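Local coordinates for protein cellulose 1,4-beta-cellobiosidase (Thermobifida fusca, PDB 4JJJ) that probably cleaves cellulose to cellobiose as a cellobiohydrolase, this chain being its family 48 glycoside hydrolase domain with an (alpha/alpha)6 fold, at residues A[537-549]-A[612-626]. The protein carries 1 engineered substitution. Sequence-based numbering, arbitrary orientation. Where two conformers were deposited one is given.
With ZN (zinc ion), chain Y; GLC (alpha-D-glucopyranose), chain C; BGC (beta-D-glucopyranose), chain B; BGC (beta-D-glucopyranose), chain D.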
loop_
_atom_site.group_PDB
_atom_site.type_symbol
_atom_site.label_atom_id
_atom_site.label_comp_id
_atom_site.label_asym_id
_atom_site.label_seq_id
_atom_site.Cartn_x
_atom_site.Cartn_y
_atom_site.Cartn_z
ATOM N N ASP A 537 10.768 18.556 -16.211
ATOM C CA ASP A 537 10.348 18.449 -17.584
ATOM C C ASP A 537 8.945 19.030 -17.744
ATOM O O ASP A 537 8.414 19.710 -16.820
ATOM C CB ASP A 537 10.520 17.010 -18.020
ATOM C CG ASP A 537 9.522 16.066 -17.355
ATOM O OD1 ASP A 537 8.411 16.472 -16.949
ATOM O OD2 ASP A 537 9.841 14.849 -17.393
ATOM N N SER A 538 8.374 18.908 -18.920
ATOM C CA SER A 538 7.147 19.652 -19.192
ATOM C C SER A 538 5.972 19.223 -18.293
ATOM O O SER A 538 5.151 20.022 -17.938
ATOM C CB SER A 538 6.784 19.534 -20.686
ATOM O OG SER A 538 6.557 18.154 -21.094
ATOM N N ILE A 539 5.942 17.967 -17.879
ATOM C CA ILE A 539 4.819 17.453 -17.101
ATOM C C ILE A 539 5.128 17.100 -15.659
ATOM O O ILE A 539 4.242 16.623 -14.971
ATOM C CB ILE A 539 4.152 16.289 -17.802
ATOM C CG1 ILE A 539 5.022 15.067 -17.855
ATOM C CG2 ILE A 539 3.698 16.733 -19.215
ATOM C CD1 ILE A 539 4.271 13.814 -18.289
ATOM N N GLY A 540 6.401 17.264 -15.253
ATOM C CA GLY A 540 6.743 17.002 -13.857
ATOM C C GLY A 540 8.162 17.104 -13.624
ATOM O O GLY A 540 8.814 18.037 -14.127
ATOM N N ILE A 541 8.727 16.182 -12.873
ATOM C CA ILE A 541 10.171 16.026 -12.610
ATOM C C ILE A 541 10.473 14.525 -12.793
ATOM O O ILE A 541 9.786 13.711 -12.197
ATOM C CB ILE A 541 10.485 16.532 -11.199
ATOM C CG1 ILE A 541 10.582 18.030 -11.171
ATOM C CG2 ILE A 541 11.712 15.924 -10.631
ATOM C CD1 ILE A 541 10.447 18.695 -9.796
ATOM N N ALA A 542 11.517 14.186 -13.542
ATOM C CA ALA A 542 11.772 12.788 -13.868
ATOM C C ALA A 542 13.175 12.588 -14.162
ATOM O O ALA A 542 13.890 13.507 -14.572
ATOM C CB ALA A 542 10.928 12.366 -15.032
ATOM N N THR A 543 13.618 11.357 -13.922
ATOM C CA THR A 543 15.004 10.927 -14.120
ATOM C C THR A 543 15.024 9.556 -14.824
ATOM O O THR A 543 14.055 8.851 -14.856
ATOM C CB THR A 543 15.714 10.714 -12.741
ATOM O OG1 THR A 543 14.908 9.819 -11.944
ATOM C CG2 THR A 543 15.871 12.066 -12.033
ATOM N N PRO A 544 16.119 9.259 -15.536
ATOM C CA PRO A 544 16.168 7.949 -16.183
ATOM C C PRO A 544 16.115 6.719 -15.320
ATOM O O PRO A 544 16.732 6.640 -14.280
ATOM C CB PRO A 544 17.587 7.964 -16.894
ATOM C CG PRO A 544 18.044 9.406 -16.797
ATOM C CD PRO A 544 17.378 10.009 -15.628
ATOM N N GLU A 545 15.314 5.737 -15.762
ATOM C CA GLU A 545 15.321 4.405 -15.132
ATOM C C GLU A 545 15.300 3.352 -16.255
ATOM O O GLU A 545 14.865 3.639 -17.381
ATOM C CB GLU A 545 14.245 4.258 -14.085
ATOM C CG GLU A 545 12.927 4.058 -14.560
ATOM C CD GLU A 545 11.842 3.879 -13.489
ATOM O OE1 GLU A 545 11.526 4.979 -13.050
ATOM O OE2 GLU A 545 11.275 2.782 -13.183
ATOM N N GLN A 546 15.746 2.165 -15.907
ATOM C CA GLN A 546 15.875 1.083 -16.897
ATOM C C GLN A 546 15.325 -0.226 -16.319
ATOM O O GLN A 546 16.084 -1.051 -15.780
ATOM C CB GLN A 546 17.316 0.994 -17.365
ATOM C CG GLN A 546 17.506 0.007 -18.490
ATOM C CD GLN A 546 18.972 -0.057 -18.928
ATOM O OE1 GLN A 546 19.852 -0.207 -18.065
ATOM N NE2 GLN A 546 19.247 0.043 -20.243
ATOM N N PRO A 547 13.999 -0.398 -16.440
ATOM C CA PRO A 547 13.329 -1.552 -15.844
ATOM C C PRO A 547 13.687 -2.855 -16.582
ATOM O O PRO A 547 14.247 -2.865 -17.684
ATOM C CB PRO A 547 11.817 -1.258 -15.982
ATOM C CG PRO A 547 11.750 -0.060 -16.750
ATOM C CD PRO A 547 13.048 0.609 -16.939
ATOM N N SER A 548 13.505 -4.001 -15.927
ATOM C CA SER A 548 13.688 -5.292 -16.617
ATOM C C SER A 548 12.353 -5.918 -16.965
ATOM O O SER A 548 11.418 -5.848 -16.213
ATOM C CB SER A 548 14.533 -6.296 -15.832
ATOM O OG SER A 548 13.929 -6.667 -14.637
ATOM N N TRP A 549 12.355 -6.640 -18.075
ATOM C CA TRP A 549 11.166 -7.155 -18.726
ATOM C C TRP A 549 11.193 -8.671 -19.025
ATOM O O TRP A 549 10.268 -9.146 -19.657
ATOM C CB TRP A 549 11.032 -6.437 -20.087
ATOM C CG TRP A 549 10.861 -4.969 -19.923
ATOM C CD1 TRP A 549 11.833 -4.021 -20.131
ATOM C CD2 TRP A 549 9.683 -4.250 -19.453
ATOM N NE1 TRP A 549 11.306 -2.761 -19.843
ATOM C CE2 TRP A 549 10.015 -2.870 -19.434
ATOM C CE3 TRP A 549 8.381 -4.630 -19.058
ATOM C CZ2 TRP A 549 9.145 -1.908 -19.002
ATOM C CZ3 TRP A 549 7.494 -3.655 -18.652
ATOM C CH2 TRP A 549 7.885 -2.295 -18.653
ATOM N N ALA A 612 17.987 -2.481 -22.850
ATOM C CA ALA A 612 16.654 -2.280 -22.359
ATOM C C ALA A 612 16.306 -0.779 -22.400
ATOM O O ALA A 612 17.193 0.049 -22.209
ATOM C CB ALA A 612 16.545 -2.839 -20.954
ATOM N N PRO A 613 15.041 -0.453 -22.701
ATOM C CA PRO A 613 14.721 0.950 -22.847
ATOM C C PRO A 613 14.980 1.714 -21.510
ATOM O O PRO A 613 14.758 1.209 -20.437
ATOM C CB PRO A 613 13.237 1.016 -23.227
ATOM C CG PRO A 613 12.711 -0.321 -22.982
ATOM C CD PRO A 613 13.874 -1.327 -23.028
ATOM N N ILE A 614 15.453 2.918 -21.682
ATOM C CA ILE A 614 15.619 3.882 -20.567
ATOM C C ILE A 614 14.471 4.837 -20.701
ATOM O O ILE A 614 14.201 5.442 -21.763
ATOM C CB ILE A 614 16.974 4.618 -20.660
ATOM C CG1 ILE A 614 18.054 3.597 -20.575
ATOM C CG2 ILE A 614 17.097 5.663 -19.495
ATOM C CD1 ILE A 614 19.459 4.115 -20.851
ATOM N N VAL A 615 13.703 4.961 -19.602
ATOM C CA VAL A 615 12.449 5.700 -19.623
ATOM C C VAL A 615 12.497 6.767 -18.524
ATOM O O VAL A 615 13.242 6.634 -17.563
ATOM C CB VAL A 615 11.263 4.740 -19.396
ATOM C CG1 VAL A 615 11.162 3.651 -20.462
ATOM C CG2 VAL A 615 11.298 4.081 -18.043
ATOM N N GLU A 616 11.677 7.803 -18.670
ATOM C CA GLU A 616 11.578 8.854 -17.678
ATOM C C GLU A 616 10.100 8.865 -17.257
ATOM O O GLU A 616 9.242 9.426 -17.988
ATOM C CB GLU A 616 12.067 10.206 -18.163
ATOM C CG GLU A 616 13.569 10.192 -18.438
ATOM C CD GLU A 616 14.291 11.464 -18.363
ATOM O OE1 GLU A 616 13.703 12.455 -17.924
ATOM O OE2 GLU A 616 15.528 11.379 -18.637
ATOM N N ARG A 617 9.759 8.185 -16.135
ATOM C CA ARG A 617 8.384 7.932 -15.789
ATOM C C ARG A 617 7.822 9.025 -14.823
ATOM O O ARG A 617 8.574 9.591 -14.003
ATOM C CB ARG A 617 8.251 6.553 -15.090
ATOM C CG ARG A 617 8.369 5.416 -16.092
ATOM C CD ARG A 617 8.719 4.157 -15.434
ATOM N NE ARG A 617 8.390 2.996 -16.282
ATOM C CZ ARG A 617 8.530 1.733 -15.860
ATOM N NH1 ARG A 617 9.162 1.449 -14.721
ATOM N NH2 ARG A 617 8.079 0.731 -16.625
ATOM N N HIS A 618 6.533 9.216 -14.925
ATOM C CA HIS A 618 5.760 10.200 -14.113
ATOM C C HIS A 618 4.695 9.385 -13.380
ATOM O O HIS A 618 3.519 9.322 -13.741
ATOM C CB HIS A 618 5.197 11.243 -15.042
ATOM C CG HIS A 618 6.276 11.958 -15.782
ATOM N ND1 HIS A 618 6.720 11.473 -16.974
ATOM C CD2 HIS A 618 7.044 13.064 -15.534
ATOM C CE1 HIS A 618 7.711 12.215 -17.433
ATOM N NE2 HIS A 618 7.895 13.215 -16.600
ATOM N N ARG A 619 5.071 8.763 -12.243
ATOM C CA ARG A 619 4.194 8.069 -11.304
ATOM C C ARG A 619 3.451 9.122 -10.511
ATOM O O ARG A 619 4.051 10.021 -9.984
ATOM C CB ARG A 619 4.962 7.179 -10.361
ATOM C CG ARG A 619 5.658 5.995 -11.089
ATOM C CD ARG A 619 6.550 5.278 -10.031
ATOM N NE ARG A 619 7.215 4.115 -10.625
ATOM C CZ ARG A 619 8.357 4.146 -11.281
ATOM N NH1 ARG A 619 8.998 5.269 -11.479
ATOM N NH2 ARG A 619 8.842 3.001 -11.727
ATOM N N PHE A 620 2.161 8.967 -10.448
ATOM C CA PHE A 620 1.329 9.974 -9.712
ATOM C C PHE A 620 1.823 10.250 -8.292
ATOM O O PHE A 620 2.034 11.394 -7.880
ATOM C CB PHE A 620 -0.112 9.584 -9.730
ATOM C CG PHE A 620 -1.035 10.615 -9.109
ATOM C CD1 PHE A 620 -1.362 11.797 -9.808
ATOM C CD2 PHE A 620 -1.551 10.491 -7.820
ATOM C CE1 PHE A 620 -2.186 12.769 -9.273
ATOM C CE2 PHE A 620 -2.360 11.480 -7.282
ATOM C CZ PHE A 620 -2.681 12.624 -7.999
ATOM N N TRP A 621 2.009 9.189 -7.545
ATOM C CA TRP A 621 2.396 9.300 -6.150
ATOM C C TRP A 621 3.721 10.015 -6.080
ATOM O O TRP A 621 3.929 10.798 -5.192
ATOM C CB TRP A 621 2.397 7.975 -5.473
ATOM C CG TRP A 621 3.553 6.998 -5.716
ATOM C CD1 TRP A 621 3.539 5.905 -6.490
ATOM C CD2 TRP A 621 4.915 7.044 -5.163
ATOM N NE1 TRP A 621 4.722 5.256 -6.439
ATOM C CE2 TRP A 621 5.581 5.909 -5.602
ATOM C CE3 TRP A 621 5.558 7.886 -4.240
ATOM C CZ2 TRP A 621 6.858 5.597 -5.222
ATOM C CZ3 TRP A 621 6.804 7.588 -3.852
ATOM C CH2 TRP A 621 7.479 6.439 -4.348
ATOM N N ALA A 622 4.648 9.746 -6.961
ATOM C CA ALA A 622 5.993 10.314 -6.897
ATOM C C ALA A 622 5.921 11.813 -7.199
ATOM O O ALA A 622 6.646 12.626 -6.633
ATOM C CB ALA A 622 6.941 9.596 -7.859
ATOM N N GLN A 623 5.134 12.164 -8.238
ATOM C CA GLN A 623 5.011 13.569 -8.603
ATOM C C GLN A 623 4.371 14.355 -7.484
ATOM O O GLN A 623 4.758 15.501 -7.227
ATOM C CB GLN A 623 4.255 13.718 -9.928
ATOM C CG GLN A 623 4.936 12.994 -11.119
ATOM C CD GLN A 623 6.365 13.503 -11.329
ATOM O OE1 GLN A 623 6.592 14.721 -11.471
ATOM N NE2 GLN A 623 7.329 12.633 -11.334
ATOM N N VAL A 624 3.378 13.780 -6.803
ATOM C CA VAL A 624 2.793 14.425 -5.600
ATOM C C VAL A 624 3.831 14.492 -4.508
ATOM O O VAL A 624 4.030 15.510 -3.858
ATOM C CB VAL A 624 1.514 13.692 -5.170
ATOM C CG1 VAL A 624 1.069 14.244 -3.848
ATOM C CG2 VAL A 624 0.409 13.783 -6.205
ATOM N N GLU A 625 4.604 13.425 -4.294
ATOM C CA GLU A 625 5.616 13.382 -3.242
ATOM C C GLU A 625 6.525 14.575 -3.394
ATOM O O GLU A 625 6.812 15.337 -2.474
ATOM C CB GLU A 625 6.400 12.042 -3.295
ATOM C CG GLU A 625 7.124 11.770 -2.029
ATOM C CD GLU A 625 6.338 10.886 -1.087
ATOM O OE1 GLU A 625 5.903 11.347 -0.045
ATOM O OE2 GLU A 625 6.069 9.692 -1.377
ATOM N N ILE A 626 6.942 14.825 -4.650
ATOM C CA ILE A 626 7.776 15.977 -4.957
ATOM C C ILE A 626 7.075 17.326 -4.582
ATOM O O ILE A 626 7.697 18.207 -3.975
ATOM C CB ILE A 626 8.249 15.981 -6.443
ATOM C CG1 ILE A 626 9.103 14.753 -6.748
ATOM C CG2 ILE A 626 8.994 17.242 -6.737
ATOM C CD1 ILE A 626 9.211 14.537 -8.277
HETATM ZN ZN ZN Y . 16.385 12.973 -17.991
HETATM C C1 GLC C . 11.226 0.746 -8.291
HETATM C C2 GLC C . 10.823 -0.246 -7.275
HETATM C C3 GLC C . 9.278 -0.383 -7.232
HETATM C C4 GLC C . 8.622 0.981 -6.991
HETATM C C5 GLC C . 9.196 1.934 -8.043
HETATM C C6 GLC C . 8.765 3.367 -7.926
HETATM O O1 GLC C . 10.756 0.182 -9.451
HETATM O O2 GLC C . 11.309 -1.592 -7.707
HETATM O O3 GLC C . 8.870 -1.356 -6.285
HETATM O O4 GLC C . 7.201 0.883 -7.221
HETATM O O5 GLC C . 10.622 1.975 -7.948
HETATM O O6 GLC C . 9.237 3.871 -6.727
HETATM C C2 BGC B . 10.826 -0.322 -6.763
HETATM C C3 BGC B . 9.307 -0.444 -6.784
HETATM C C4 BGC B . 8.650 0.949 -6.885
HETATM C C5 BGC B . 9.260 1.890 -7.941
HETATM C C6 BGC B . 8.821 3.348 -7.784
HETATM C C1 BGC B . 11.316 0.581 -7.869
HETATM O O1 BGC B . 12.768 0.688 -7.708
HETATM O O2 BGC B . 11.305 -1.701 -6.906
HETATM O O3 BGC B . 8.833 -1.124 -5.617
HETATM O O4 BGC B . 7.252 0.860 -7.170
HETATM O O5 BGC B . 10.684 1.884 -7.836
HETATM O O6 BGC B . 9.273 3.931 -6.589
HETATM C C2 BGC D . 5.023 1.389 -6.606
HETATM C C3 BGC D . 4.034 1.660 -5.475
HETATM C C4 BGC D . 4.176 0.582 -4.362
HETATM C C5 BGC D . 5.655 0.350 -3.960
HETATM C C6 BGC D . 5.771 -0.824 -3.017
HETATM C C1 BGC D . 6.440 1.223 -6.090
HETATM O O2 BGC D . 5.021 2.482 -7.515
HETATM O O3 BGC D . 2.706 1.680 -6.056
HETATM O O4 BGC D . 3.391 0.998 -3.227
HETATM O O5 BGC D . 6.412 0.126 -5.156
HETATM O O6 BGC D . 5.241 -1.999 -3.600
HETATM O O HOH W 1 11.578 13.668 -19.017
HETATM O O HOH W 2 16.220 13.371 -16.006
HETATM O O HOH W 3 11.336 9.591 -13.034
HETATM O O HOH W 4 11.874 7.241 -14.374
HETATM O O HOH W 5 13.618 -1.112 -19.784
HETATM O O HOH W 6 16.292 14.712 -19.050
HETATM O O HOH W 7 18.238 12.517 -18.354
#
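E545 and R619 meet head-on beside the bound sugar of this (alpha/alpha)6 glycoside hydrolase, where the loop 537-549 packs on the residues leading into helix 620-637. Their planes lie only 14° apart, and the grip is bidentate and end-on: R619 NH1 to E545 OE1 (3.0 Å) and R619 NH2 to E545 OE2 (2.8 Å), each through a syn lone pair. R617 NH1 reaches E545 OE2 from above the carboxylate plane, the two groups being turned 74° apart. E545 CG sits between backbone N and carbonyl carbon (chi1 77°), which swings the carboxylate back to both arginines although CB points away. A glucose C6 lies over one face of the R619 guanidinium. Alanine in place of E545 removes the carboxylate shared by R617 and R619, and would probably leave R619 freer to turn beside the sugar, though E40 also holds it. A single antiparallel, hydrogen-bonded pair, E545 with V615, fixes the backbones here. Farther along, H618 NE2 donates in its ring plane to D537 OD2 (2.7 Å), while I539 CD1 makes a CH-pi contact over the ring centre. Q623, bent at its second torsion, turns its amide onto I541: OE1 accepts from I541 N at 2.9 Å, and NE2 donates to I541 O at 2.8 Å.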